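Local atomic coordinates of anti-H(O) lectin 1 (Ulex europaeus, PDB entry 1FX5), a protein that binds L-fucose as a legume lectin that recognises the H(O) blood group and carries calcium and manganese ions. Residues Asp43-Ala49 with Phe214-Ile220; Glu64-Phe68 with Thr234-Ile238; Tyr119-Ala123 with Leu202-Pro207; Glu125-Ile129 with Trp158-Tyr162; Ser178-Ala183 with Ser195-Asp201. One frame throughout, in Å; residues are numbered along the deposited sequence.

In the fold
Three of the five contacts are antiparallel strand pairings of the legume-lectin sandwich. Contact 1 is largely buried and beside a glycan, contact 2 is a short, partly exposed ladder near the C-terminus, and contact 5 is a hairpin with one buried and one more exposed face. The other two tie strand 122-127 to loops: contact 3 at its start, by packing without a direct hydrogen bond, and contact 4 at its end, by a lysine, aromatic rings and water behind the metal site. Contacts 2, 3 and 5 meet one another, Leu65 reaching Leu202 and Asp201, Val122 reaching Leu181, and Ile205 reaching Val200; contacts 1 and 4 touch none of the others directly.

Contact 1 of 5, residues Asp43-Ala49 with Phe214-Ile220. Unlike the reference sequence in segment 214-220: Ser217 (reference Gly). With NAG (2-acetamido-2-deoxy-beta-D-glucopyranose), chain C.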
# COMPACT_ATOMS: atom_id res chain seq x y z
N ASP A 43 14.85 -2.73 30.42
CA ASP A 43 16.11 -1.98 30.32
C ASP A 43 16.38 -1.56 28.87
O ASP A 43 16.76 -0.41 28.60
CB ASP A 43 17.30 -2.80 30.84
CG ASP A 43 17.33 -2.91 32.36
OD1 ASP A 43 18.22 -3.60 32.91
OD2 ASP A 43 16.47 -2.30 33.04
N GLU A 44 16.27 -2.52 27.95
CA GLU A 44 16.48 -2.28 26.52
C GLU A 44 15.05 -2.18 25.97
O GLU A 44 14.33 -3.18 25.95
CB GLU A 44 17.26 -3.45 25.89
CG GLU A 44 18.72 -3.49 26.36
CD GLU A 44 19.53 -4.66 25.83
OE1 GLU A 44 20.32 -4.48 24.88
OE2 GLU A 44 19.43 -5.75 26.39
N THR A 45 14.65 -1.00 25.53
CA THR A 45 13.30 -0.84 25.01
C THR A 45 13.27 -0.16 23.62
O THR A 45 14.19 0.59 23.27
CB THR A 45 12.44 -0.06 26.05
OG1 THR A 45 11.07 -0.00 25.61
CG2 THR A 45 12.96 1.34 26.25
N GLY A 46 12.23 -0.47 22.83
CA GLY A 46 12.12 0.12 21.50
C GLY A 46 10.83 -0.20 20.74
O GLY A 46 9.93 -0.85 21.30
N GLY A 47 10.72 0.26 19.48
CA GLY A 47 9.53 0.01 18.68
C GLY A 47 9.83 -0.00 17.19
O GLY A 47 10.91 0.41 16.80
N ILE A 48 8.88 -0.49 16.38
CA ILE A 48 9.01 -0.56 14.92
C ILE A 48 7.68 -0.20 14.23
O ILE A 48 6.60 -0.55 14.71
CB ILE A 48 9.38 -2.02 14.46
CG1 ILE A 48 10.84 -2.35 14.81
CG2 ILE A 48 9.11 -2.20 12.96
CD1 ILE A 48 11.22 -3.80 14.45
N ALA A 49 7.76 0.47 13.09
CA ALA A 49 6.56 0.86 12.34
C ALA A 49 6.86 0.68 10.85
O ALA A 49 7.87 1.18 10.36
CB ALA A 49 6.17 2.29 12.65
N PHE A 214 10.57 2.06 9.98
CA PHE A 214 11.54 2.62 10.90
C PHE A 214 11.55 1.85 12.22
O PHE A 214 10.60 1.14 12.57
CB PHE A 214 11.17 4.07 11.28
CG PHE A 214 10.90 5.02 10.11
CD1 PHE A 214 9.61 5.18 9.61
CD2 PHE A 214 11.92 5.80 9.57
CE1 PHE A 214 9.33 6.10 8.60
CE2 PHE A 214 11.65 6.72 8.57
CZ PHE A 214 10.35 6.87 8.08
N SER A 215 12.61 2.06 12.99
CA SER A 215 12.78 1.44 14.30
C SER A 215 13.46 2.51 15.16
O SER A 215 14.19 3.38 14.64
CB SER A 215 13.61 0.14 14.23
OG SER A 215 15.01 0.34 14.37
N GLY A 216 13.17 2.51 16.46
CA GLY A 216 13.76 3.47 17.37
C GLY A 216 13.95 2.74 18.68
O GLY A 216 13.15 1.85 19.00
N SER A 217 15.01 3.06 19.43
CA SER A 217 15.23 2.39 20.69
C SER A 217 16.10 3.20 21.64
O SER A 217 16.73 4.18 21.22
CB SER A 217 15.82 0.98 20.47
OG SER A 217 17.10 1.07 19.90
N THR A 218 16.09 2.81 22.91
CA THR A 218 16.85 3.47 23.96
C THR A 218 17.19 2.51 25.12
O THR A 218 16.78 1.34 25.11
CB THR A 218 16.08 4.71 24.45
OG1 THR A 218 16.95 5.56 25.21
CG2 THR A 218 14.88 4.29 25.29
N TYR A 219 17.92 2.99 26.12
CA TYR A 219 18.31 2.17 27.27
C TYR A 219 18.05 2.90 28.59
O TYR A 219 18.03 4.15 28.58
CB TYR A 219 19.80 1.91 27.10
CG TYR A 219 20.38 0.94 28.06
CD1 TYR A 219 21.24 1.37 29.06
CD2 TYR A 219 20.07 -0.41 27.98
CE1 TYR A 219 21.77 0.50 29.96
CE2 TYR A 219 20.59 -1.30 28.87
CZ TYR A 219 21.44 -0.84 29.86
OH TYR A 219 21.99 -1.71 30.76
N ILE A 220 17.87 2.19 29.73
CA ILE A 220 17.61 2.87 31.04
C ILE A 220 18.75 3.74 31.48
O ILE A 220 19.91 3.35 31.37
CB ILE A 220 17.36 1.96 32.29
CG1 ILE A 220 17.74 0.52 32.02
CG2 ILE A 220 15.96 2.19 32.86
CD1 ILE A 220 19.20 0.30 32.05
C1 NAG C . 6.82 -2.38 25.48
C2 NAG C . 7.98 -3.36 25.72
C3 NAG C . 7.44 -4.59 26.46
C4 NAG C . 6.77 -4.17 27.79
C5 NAG C . 5.70 -3.09 27.51
C6 NAG C . 5.14 -2.47 28.79
C7 NAG C . 9.71 -3.16 24.01
C8 NAG C . 10.28 -3.71 22.71
N2 NAG C . 8.62 -3.78 24.47
O3 NAG C . 8.52 -5.52 26.72
O4 NAG C . 6.14 -5.31 28.42
O5 NAG C . 6.25 -1.99 26.74
O6 NAG C . 6.19 -2.09 29.68
O7 NAG C . 10.21 -2.17 24.55
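Thr45 and Thr218 face each other across two antiparallel strands, joined by a reciprocal pair of backbone hydrogen bonds. The side chain of Thr45 branches at CB, which itself lies 3.4 Å from O7 of the N-acetylglucosamine. Its hydroxyl stands opposite the backbone N (chi1 -174°), and from there OG1 donates to that acetamide oxygen, O7, at 2.6 Å. The methyl CG2 goes the other way and lies alongside Thr218 CG2, 3.6 Å away. The sugar's O7 has a second donor, Gly46 N at 3.2 Å, so a backbone amide and a hydroxyl hold it together. At this point the strands draw close: Gly46 CA is 3.9 Å from Ser217 CA. At the start of strand 44-59, Glu44 CG meets the edge of the Tyr219 ring at CD2 (3.7 Å), while the carboxylate of Glu44 turns to a salt bridge with Arg102. Further bond pairs link Gly47 with Gly216 and Ala49 with Phe214. On the face shared with Thr45, the Phe214 ring packs against Phe72 and Trp231. Within the lectin sandwich the pair lies mid-sheet, strand 18-22 bonding to the outer side of strand 44-59 and strand 88-94 to that of strand 209-219.

Contact 2 of 5, residues Glu64-Phe68 with Thr234-Ile238. Unlike the reference sequence in segment 64-68: Leu65 (reference Val). Unlike the reference sequence in segment 234-238: Thr236 (reference Asn), Phe237 (reference Leu).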
# COMPACT_ATOMS: atom_id res chain seq x y z
N GLU A 64 15.27 -7.71 -13.14
CA GLU A 64 15.26 -6.27 -12.84
C GLU A 64 15.26 -5.94 -11.36
O GLU A 64 14.62 -6.61 -10.56
CB GLU A 64 14.05 -5.59 -13.45
CG GLU A 64 14.16 -5.41 -14.94
CD GLU A 64 13.01 -4.61 -15.47
OE1 GLU A 64 13.27 -3.57 -16.12
OE2 GLU A 64 11.84 -5.01 -15.21
N LEU A 65 15.86 -4.80 -11.07
CA LEU A 65 15.99 -4.28 -9.73
C LEU A 65 15.36 -2.87 -9.68
O LEU A 65 15.61 -2.05 -10.57
CB LEU A 65 17.49 -4.25 -9.39
CG LEU A 65 18.02 -3.73 -8.06
CD1 LEU A 65 17.31 -4.40 -6.89
CD2 LEU A 65 19.53 -4.00 -8.00
N ALA A 66 14.53 -2.59 -8.68
CA ALA A 66 13.90 -1.26 -8.58
C ALA A 66 14.77 -0.15 -7.95
O ALA A 66 15.75 -0.42 -7.27
CB ALA A 66 12.57 -1.37 -7.83
N SER A 67 14.46 1.10 -8.29
CA SER A 67 15.17 2.25 -7.76
C SER A 67 14.15 2.90 -6.80
O SER A 67 12.93 2.74 -6.99
CB SER A 67 15.50 3.24 -8.88
OG SER A 67 16.55 2.76 -9.68
N PHE A 68 14.63 3.59 -5.76
CA PHE A 68 13.71 4.23 -4.83
C PHE A 68 14.30 5.46 -4.18
O PHE A 68 15.53 5.68 -4.21
CB PHE A 68 13.18 3.23 -3.76
CG PHE A 68 14.21 2.84 -2.69
CD1 PHE A 68 14.82 1.59 -2.72
CD2 PHE A 68 14.51 3.70 -1.63
CE1 PHE A 68 15.72 1.20 -1.71
CE2 PHE A 68 15.40 3.31 -0.63
CZ PHE A 68 16.01 2.06 -0.67
N THR A 234 8.82 6.53 -2.74
CA THR A 234 8.48 6.17 -4.10
C THR A 234 9.49 5.18 -4.69
O THR A 234 10.72 5.34 -4.50
CB THR A 234 8.33 7.43 -5.00
OG1 THR A 234 8.19 7.04 -6.37
CG2 THR A 234 9.54 8.27 -4.93
N SER A 235 8.98 4.10 -5.29
CA SER A 235 9.84 3.08 -5.91
C SER A 235 9.30 2.81 -7.29
O SER A 235 8.08 2.89 -7.54
CB SER A 235 9.90 1.78 -5.12
OG SER A 235 8.62 1.19 -5.01
N THR A 236 10.22 2.45 -8.19
CA THR A 236 9.86 2.16 -9.56
C THR A 236 10.95 1.30 -10.23
O THR A 236 12.11 1.30 -9.79
CB THR A 236 9.72 3.49 -10.36
OG1 THR A 236 9.30 3.21 -11.70
CG2 THR A 236 11.06 4.20 -10.44
N PHE A 237 10.54 0.52 -11.23
CA PHE A 237 11.46 -0.34 -11.98
C PHE A 237 11.79 0.43 -13.28
O PHE A 237 12.81 0.19 -13.93
CB PHE A 237 10.79 -1.64 -12.37
CG PHE A 237 10.77 -2.67 -11.30
CD1 PHE A 237 11.84 -3.53 -11.14
CD2 PHE A 237 9.68 -2.81 -10.48
CE1 PHE A 237 11.81 -4.53 -10.20
CE2 PHE A 237 9.64 -3.80 -9.53
CZ PHE A 237 10.71 -4.67 -9.39
N ILE A 238 10.93 1.37 -13.63
CA ILE A 238 11.11 2.15 -14.82
C ILE A 238 11.74 3.52 -14.50
O ILE A 238 11.11 4.58 -14.60
CB ILE A 238 9.74 2.13 -15.64
CG1 ILE A 238 9.99 1.73 -17.10
CG2 ILE A 238 8.94 3.43 -15.51
CD1 ILE A 238 10.78 0.44 -17.26
O HOH W 1 15.31 0.63 -11.71
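Ala66 sets its methyl group squarely over the Phe237 ring, with CB 3.9 Å from the ring centroid and only 4° off the normal, a CH-pi contact of nearly ideal geometry. Glu64 comes to the same ring from its edge, where its carbonyl O lies 3.5 Å from Phe237 CE1 and its CB packs on CD1. With CG of Phe237 beside its backbone N (chi1 -82°), the ring folds back across the first segment. Next to this packed corner, Ser67 and Thr236 form a hydrogen-bonded antiparallel pair, Ser67 N giving to Thr236 O at 2.8 Å and Thr236 N to Ser67 O at 3.0 Å. These strands, 64-78 and 224-236, are neighbours in the back sheet of the legume-lectin sandwich; the second ends in an ST turn, in which Thr236 OG1 accepts from Ile238 N. Thr236 OG1 is also bonded to Asp3. Beyond the ladder the link becomes looser and wetter. Water 1 donates to Leu65 O at 2.9 Å, meets Ser67 OG, and reaches Phe237 O only weakly, at 3.4 Å. Ser67 OG has a further partner in the backbone N of Ala176. Ile238, exposed at the far end, packs instead on Lys9 of the second subunit.

Contact 3 of 5, residues Tyr119-Ala123 with Leu202-Pro207; sequences YQTVA and LKEILP. With NAG (2-acetamido-2-deoxy-beta-D-glucopyranose), chain D.
The flat amide of Gln120 is met by the ring of Pro207, whose CD lies 3.9 Å from both Gln120 CD and Gln120 NE2. The other flat group, the Tyr119 ring, turns away from the second segment into a glycan pocket shared with Arg101 and Asn111: over one face, offset toward the rim, sits the methyl C8 of an N-acetylglucosamine, 3.7 Å from Tyr119 CZ. Phe110 packs edge-to-face with this ring, and Tyr119 OH is bonded to Asn111 N. Thr121 OG1 donates to Tyr119 O from above the carbonyl plane, bridging the bend into strand 122-127 of the legume-lectin fold. Along Gln120 the closest approach is by CG, 3.4 Å from Ile205 O, while Leu206 CD2 presses on Gln120 O at 3.3 Å. Deeper in, Val122 packs through CG2, the branch anti to its carbonyl carbon. That methyl meets Ile205 CG2 at 3.8 Å, Leu202 CD1 at 4.1 Å and Leu206 CD2 at 4.2 Å, all from the loop between strands 192-199 and 209-219. Leu202 O accepts from both Ile205 N and Leu206 N. Lacking any direct hydrogen bond between the segments, the join rests on van der Waals packing, apolar round Val122 and carbon against carbonyl oxygen round Gln120.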
# COMPACT_ATOMS: atom_id res chain seq x y z
N TYR A 119 19.41 -12.70 8.07
CA TYR A 119 18.67 -11.55 8.58
C TYR A 119 18.00 -10.87 7.36
O TYR A 119 16.92 -10.31 7.50
CB TYR A 119 19.59 -10.51 9.22
CG TYR A 119 19.91 -10.73 10.68
CD1 TYR A 119 18.89 -10.84 11.63
CD2 TYR A 119 21.23 -10.86 11.11
CE1 TYR A 119 19.17 -11.10 12.97
CE2 TYR A 119 21.53 -11.12 12.46
CZ TYR A 119 20.50 -11.24 13.38
OH TYR A 119 20.81 -11.54 14.69
N GLN A 120 18.67 -10.88 6.20
CA GLN A 120 18.18 -10.27 4.95
C GLN A 120 17.68 -8.86 5.28
O GLN A 120 16.53 -8.48 4.96
CB GLN A 120 17.06 -11.09 4.31
CG GLN A 120 17.53 -12.43 3.76
CD GLN A 120 16.37 -13.22 3.18
OE1 GLN A 120 15.37 -13.42 3.85
NE2 GLN A 120 16.49 -13.65 1.93
N THR A 121 18.59 -8.09 5.87
CA THR A 121 18.30 -6.71 6.27
C THR A 121 19.34 -5.69 5.84
O THR A 121 20.55 -5.97 5.92
CB THR A 121 18.23 -6.65 7.80
OG1 THR A 121 17.22 -7.56 8.25
CG2 THR A 121 17.94 -5.25 8.32
N VAL A 122 18.88 -4.55 5.34
CA VAL A 122 19.77 -3.47 4.91
C VAL A 122 19.18 -2.27 5.67
O VAL A 122 17.98 -1.98 5.54
CB VAL A 122 19.71 -3.18 3.41
CG1 VAL A 122 20.47 -1.87 3.10
CG2 VAL A 122 20.34 -4.32 2.63
N ALA A 123 19.97 -1.60 6.48
CA ALA A 123 19.46 -0.46 7.22
C ALA A 123 20.40 0.74 7.22
O ALA A 123 21.63 0.59 7.14
CB ALA A 123 19.16 -0.87 8.67
N LEU A 202 21.38 -5.30 -4.01
CA LEU A 202 20.20 -5.74 -3.29
C LEU A 202 19.63 -7.11 -3.67
O LEU A 202 19.08 -7.79 -2.81
CB LEU A 202 19.14 -4.65 -3.37
CG LEU A 202 18.92 -3.72 -2.18
CD1 LEU A 202 20.17 -3.41 -1.35
CD2 LEU A 202 18.24 -2.47 -2.70
N LYS A 203 19.82 -7.54 -4.93
CA LYS A 203 19.31 -8.85 -5.38
C LYS A 203 20.01 -9.99 -4.67
O LYS A 203 19.50 -11.11 -4.62
CB LYS A 203 19.56 -9.08 -6.87
CG LYS A 203 18.70 -8.31 -7.81
CD LYS A 203 19.02 -8.73 -9.23
CE LYS A 203 18.86 -10.24 -9.38
NZ LYS A 203 19.10 -10.71 -10.78
N GLU A 204 21.21 -9.72 -4.19
CA GLU A 204 21.97 -10.74 -3.49
C GLU A 204 21.77 -10.78 -1.98
O GLU A 204 22.24 -11.70 -1.32
CB GLU A 204 23.46 -10.52 -3.75
CG GLU A 204 23.90 -10.81 -5.16
CD GLU A 204 25.41 -10.72 -5.28
OE1 GLU A 204 26.09 -11.52 -4.59
OE2 GLU A 204 25.92 -9.84 -6.02
N ILE A 205 21.10 -9.77 -1.43
CA ILE A 205 20.88 -9.70 -0.00
C ILE A 205 19.44 -9.78 0.50
O ILE A 205 19.18 -10.41 1.54
CB ILE A 205 21.60 -8.41 0.51
CG1 ILE A 205 23.10 -8.67 0.53
CG2 ILE A 205 21.10 -7.98 1.89
CD1 ILE A 205 23.87 -7.67 -0.21
N LEU A 206 18.51 -9.20 -0.26
CA LEU A 206 17.09 -9.19 0.10
C LEU A 206 16.16 -10.10 -0.72
O LEU A 206 16.49 -10.52 -1.83
CB LEU A 206 16.55 -7.75 -0.04
CG LEU A 206 17.21 -6.58 0.72
CD1 LEU A 206 16.70 -5.21 0.19
CD2 LEU A 206 16.91 -6.73 2.18
N PRO A 207 15.00 -10.48 -0.14
CA PRO A 207 14.07 -11.33 -0.90
C PRO A 207 13.37 -10.41 -1.95
O PRO A 207 13.56 -9.18 -1.92
CB PRO A 207 13.10 -11.83 0.17
CG PRO A 207 13.14 -10.73 1.22
CD PRO A 207 14.59 -10.32 1.27
C1 NAG D . 18.07 -14.91 16.79
C2 NAG D . 18.67 -16.14 16.12
C3 NAG D . 17.54 -17.09 15.77
C4 NAG D . 16.86 -17.50 17.07
C5 NAG D . 16.34 -16.24 17.76
C6 NAG D . 15.63 -16.51 19.08
C7 NAG D . 19.02 -15.11 13.95
C8 NAG D . 19.99 -14.87 12.80
N2 NAG D . 19.49 -15.84 14.96
O3 NAG D . 18.04 -18.24 15.07
O4 NAG D . 15.78 -18.41 16.81
O5 NAG D . 17.44 -15.33 18.01
O6 NAG D . 16.37 -17.41 19.88
O7 NAG D . 17.86 -14.68 13.91

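Contact 4 of 5, residues Glu125-Ile129 with Trp158-Tyr162; sequences EFDTI and WNKRY. With MN (manganese (II) ion), chain F; CA (calcium ion), chain G.
Thr128 meets three side chains of the opposite loop, those of Trp158, Lys160 and Tyr162. Its carbonyl O accepts from Lys160 NZ at 2.8 Å, the donor tilted 16° from the carbonyl plane. The lysine chain, extended beyond CG, brings CD within 3.7 Å of Thr128 CB on the way. The methyl CG2 lies alongside the indole, 3.7 Å from Trp158 CZ3, and Asp127 O meets the indole at its edge. Between Thr128 OG1 and Tyr162 OH, water 3 completes a bridge, 2.8 Å from the former and 2.7 Å from the latter.

Further out, these groups are held from within the loop and from beyond it: Lys160 CB lies over one face of Trp158, toward its rim, Trp158 NE1 bonds to Tyr187, and Lys160 NZ also donates to the carbonyls of Pro82 and Lys83. On the far side of the strand lie the metals. Asp127 OD1 is shared by manganese and calcium, at 2.2 Å from the manganese, and OD2 binds calcium. OD2 also accepts from Ile129 N in an Asx turn, while Ile129 O ligates calcium. Glu125 OE1 joins manganese; Asp137 serves both ions, His142 adds to the manganese site and Asn134 to the calcium site, and two waters complete each. The ammonium of Lys160 is thus gripped by three carbonyls, one belonging to the residue between two calcium ligands, an arrangement consistent with a second shell that holds the metal-binding backbone in place.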
# COMPACT_ATOMS: atom_id res chain seq x y z
N GLU A 125 21.43 3.56 9.56
CA GLU A 125 21.32 3.94 10.97
C GLU A 125 21.83 5.36 11.33
O GLU A 125 22.82 5.85 10.79
CB GLU A 125 22.02 2.89 11.87
CG GLU A 125 23.55 2.83 11.65
CD GLU A 125 24.29 1.97 12.65
OE1 GLU A 125 25.36 2.38 13.12
OE2 GLU A 125 23.83 0.86 12.97
N PHE A 126 21.13 5.96 12.30
CA PHE A 126 21.38 7.29 12.86
C PHE A 126 21.63 6.86 14.31
O PHE A 126 20.73 6.85 15.18
CB PHE A 126 20.12 8.16 12.72
CG PHE A 126 19.70 8.38 11.27
CD1 PHE A 126 18.76 7.55 10.68
CD2 PHE A 126 20.32 9.37 10.49
CE1 PHE A 126 18.45 7.71 9.34
CE2 PHE A 126 19.99 9.52 9.14
CZ PHE A 126 19.06 8.69 8.57
N ASP A 127 22.87 6.39 14.51
CA ASP A 127 23.38 5.88 15.77
C ASP A 127 23.89 6.96 16.71
O ASP A 127 24.96 7.54 16.49
CB ASP A 127 24.46 4.86 15.41
CG ASP A 127 24.83 3.95 16.56
OD1 ASP A 127 25.38 2.86 16.33
OD2 ASP A 127 24.58 4.31 17.71
N THR A 128 23.18 7.14 17.83
CA THR A 128 23.55 8.15 18.82
C THR A 128 24.62 7.82 19.86
O THR A 128 24.97 8.69 20.66
CB THR A 128 22.30 8.76 19.51
OG1 THR A 128 21.63 7.75 20.26
CG2 THR A 128 21.33 9.35 18.48
N ILE A 129 25.11 6.57 19.90
CA ILE A 129 26.16 6.19 20.86
C ILE A 129 27.12 5.12 20.30
O ILE A 129 26.66 4.09 19.77
CB ILE A 129 25.56 5.72 22.23
CG1 ILE A 129 26.62 5.80 23.34
CG2 ILE A 129 24.97 4.30 22.15
CD1 ILE A 129 26.79 7.21 23.96
N TRP A 158 28.86 11.97 13.04
CA TRP A 158 27.67 12.80 13.15
C TRP A 158 27.59 13.54 14.50
O TRP A 158 27.64 12.92 15.55
CB TRP A 158 26.42 11.90 12.99
CG TRP A 158 25.03 12.53 13.32
CD1 TRP A 158 24.58 13.79 12.99
CD2 TRP A 158 23.91 11.87 13.96
NE1 TRP A 158 23.27 13.95 13.38
CE2 TRP A 158 22.84 12.80 13.98
CE3 TRP A 158 23.72 10.60 14.51
CZ2 TRP A 158 21.58 12.48 14.54
CZ3 TRP A 158 22.49 10.29 15.06
CH2 TRP A 158 21.43 11.23 15.07
N ASN A 159 27.50 14.87 14.47
CA ASN A 159 27.40 15.62 15.71
C ASN A 159 25.90 15.82 15.96
O ASN A 159 25.30 16.79 15.48
CB ASN A 159 28.11 16.96 15.59
CG ASN A 159 29.61 16.80 15.40
OD1 ASN A 159 30.20 17.43 14.53
ND2 ASN A 159 30.23 15.92 16.18
N LYS A 160 25.31 14.86 16.67
CA LYS A 160 23.88 14.84 17.01
C LYS A 160 23.37 16.08 17.76
O LYS A 160 24.07 16.65 18.59
CB LYS A 160 23.54 13.54 17.79
CG LYS A 160 24.42 13.31 19.04
CD LYS A 160 24.01 12.07 19.82
CE LYS A 160 24.60 12.10 21.22
NZ LYS A 160 24.20 10.94 22.05
N ARG A 161 22.12 16.46 17.48
CA ARG A 161 21.47 17.60 18.10
C ARG A 161 20.11 17.11 18.61
O ARG A 161 19.50 16.28 17.94
CB ARG A 161 21.24 18.71 17.07
CG ARG A 161 22.51 19.32 16.50
CD ARG A 161 22.22 20.49 15.57
NE ARG A 161 23.46 21.03 15.02
CZ ARG A 161 23.55 21.89 14.00
NH1 ARG A 161 22.47 22.34 13.39
NH2 ARG A 161 24.75 22.27 13.58
N TYR A 162 19.65 17.61 19.75
CA TYR A 162 18.36 17.20 20.32
C TYR A 162 17.40 18.39 20.41
O TYR A 162 17.85 19.53 20.38
CB TYR A 162 18.55 16.62 21.73
CG TYR A 162 19.15 15.24 21.77
CD1 TYR A 162 20.51 15.05 21.56
CD2 TYR A 162 18.34 14.12 21.96
CE1 TYR A 162 21.05 13.78 21.52
CE2 TYR A 162 18.87 12.84 21.92
CZ TYR A 162 20.22 12.68 21.69
OH TYR A 162 20.73 11.41 21.58
MN MN F . 26.62 1.89 14.84
CA CA G . 25.48 2.27 18.83
O HOH W 2 25.58 0.04 14.90
O HOH W 3 19.37 9.10 21.34
O HOH W 4 27.98 1.17 13.26
O HOH W 5 23.37 2.74 19.61
O HOH W 6 24.67 0.32 17.80

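Contact 5 of 5, residues Ser178-Ala183 with Ser195-Asp201; sequences SKTLTA and SVTSIVD
Leu181 and Ser198 form one of the hydrogen-bonded pairs of this hairpin, Leu181 N giving to Ser198 O at 2.8 Å and Ser198 N to Leu181 O at 2.9 Å. Further along, Ala183 and Val196 form a second such pair, bonded both ways. At the other end Val200 N donates to Lys179 O. Weaker CA-H...O contacts fill the spaces between, such as Thr197 CA to Leu181 O at 3.2 Å. Hydroxyls interact on the face carrying Thr180, Thr182, Thr197 and Ile199: Thr182 OG1 and Thr197 OG1 share a weak hydrogen bond at 3.3 Å, and Thr180 OG1 donates to Ser178 OG. Apolar contacts occur on both faces. Thr180 CG2 meets Thr197 CG2 at 3.6 Å, each methyl lying opposite its own backbone N, while on the reverse face Ala183 CB touches Val196 CG1 at 4.1 Å. The opposite charges of Lys179 NZ and Asp201 OD1 stay 4.3 Å apart, beyond a salt bridge, so any attraction is probably modest; Lys179 CD packs on Asp201 CB. Lys179 and Thr180 together oppose Glu175 in a G1 beta bulge, at the turn from strand 168-175. That strand flanks the hairpin in the sheet, while Leu181, Ala183 and Val196 pack inward on strands 122-127 and 142-147.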
# COMPACT_ATOMS: atom_id res chain seq x y z
N SER A 178 23.62 1.86 -10.93
CA SER A 178 24.98 1.78 -10.41
C SER A 178 25.03 1.06 -9.06
O SER A 178 26.11 0.87 -8.53
CB SER A 178 25.58 3.16 -10.25
OG SER A 178 24.85 3.85 -9.28
N LYS A 179 23.87 0.65 -8.53
CA LYS A 179 23.77 -0.05 -7.24
C LYS A 179 24.26 0.79 -6.04
O LYS A 179 24.70 0.24 -5.02
CB LYS A 179 24.52 -1.39 -7.29
CG LYS A 179 23.78 -2.41 -8.12
CD LYS A 179 24.53 -3.70 -8.30
CE LYS A 179 25.49 -3.62 -9.47
NZ LYS A 179 26.09 -4.96 -9.69
N THR A 180 24.12 2.12 -6.17
CA THR A 180 24.53 3.08 -5.14
C THR A 180 23.44 3.43 -4.12
O THR A 180 22.30 3.73 -4.50
CB THR A 180 25.03 4.41 -5.80
OG1 THR A 180 26.14 4.13 -6.67
CG2 THR A 180 25.50 5.39 -4.77
N LEU A 181 23.76 3.34 -2.84
CA LEU A 181 22.83 3.66 -1.75
C LEU A 181 23.44 4.88 -1.02
O LEU A 181 24.54 4.79 -0.47
CB LEU A 181 22.67 2.47 -0.79
CG LEU A 181 21.73 2.65 0.40
CD1 LEU A 181 20.30 2.92 -0.10
CD2 LEU A 181 21.76 1.39 1.25
N THR A 182 22.78 6.04 -1.10
CA THR A 182 23.27 7.26 -0.44
C THR A 182 22.22 7.79 0.53
O THR A 182 21.02 7.78 0.22
CB THR A 182 23.55 8.40 -1.46
OG1 THR A 182 24.51 7.94 -2.41
CG2 THR A 182 24.16 9.63 -0.77
N ALA A 183 22.68 8.24 1.69
CA ALA A 183 21.80 8.79 2.72
C ALA A 183 22.42 10.10 3.18
O ALA A 183 23.64 10.17 3.38
CB ALA A 183 21.70 7.83 3.91
N SER A 195 26.69 13.02 4.71
CA SER A 195 26.18 11.92 3.91
C SER A 195 27.11 10.73 3.94
O SER A 195 28.32 10.86 4.21
CB SER A 195 25.89 12.35 2.48
OG SER A 195 27.04 12.81 1.84
N VAL A 196 26.51 9.56 3.78
CA VAL A 196 27.23 8.30 3.77
C VAL A 196 26.71 7.54 2.56
O VAL A 196 25.50 7.56 2.26
CB VAL A 196 27.02 7.52 5.08
CG1 VAL A 196 25.55 7.10 5.24
CG2 VAL A 196 27.96 6.34 5.11
N THR A 197 27.63 6.85 1.88
CA THR A 197 27.28 6.09 0.68
C THR A 197 27.93 4.74 0.62
O THR A 197 29.00 4.53 1.20
CB THR A 197 27.85 6.84 -0.57
OG1 THR A 197 27.32 8.16 -0.64
CG2 THR A 197 27.51 6.14 -1.83
N SER A 198 27.30 3.83 -0.13
CA SER A 198 27.81 2.49 -0.33
C SER A 198 27.24 1.85 -1.60
O SER A 198 26.20 2.29 -2.12
CB SER A 198 27.60 1.57 0.86
OG SER A 198 28.58 0.52 0.75
N ILE A 199 27.95 0.85 -2.12
CA ILE A 199 27.53 0.15 -3.32
C ILE A 199 27.26 -1.28 -2.90
O ILE A 199 28.16 -2.01 -2.47
CB ILE A 199 28.61 0.26 -4.43
CG1 ILE A 199 28.87 1.76 -4.67
CG2 ILE A 199 28.13 -0.44 -5.70
CD1 ILE A 199 29.70 2.12 -5.86
N VAL A 200 25.98 -1.66 -2.96
CA VAL A 200 25.54 -2.98 -2.57
C VAL A 200 24.43 -3.51 -3.49
O VAL A 200 23.48 -2.80 -3.83
CB VAL A 200 25.14 -2.97 -1.04
CG1 VAL A 200 24.27 -1.79 -0.74
CG2 VAL A 200 24.38 -4.24 -0.65
N ASP A 201 24.60 -4.75 -3.92
CA ASP A 201 23.67 -5.43 -4.80
C ASP A 201 22.50 -6.01 -4.00
O ASP A 201 22.58 -7.13 -3.48
CB ASP A 201 24.41 -6.54 -5.56
CG ASP A 201 23.58 -7.18 -6.65
OD1 ASP A 201 24.14 -8.05 -7.36
OD2 ASP A 201 22.38 -6.85 -6.80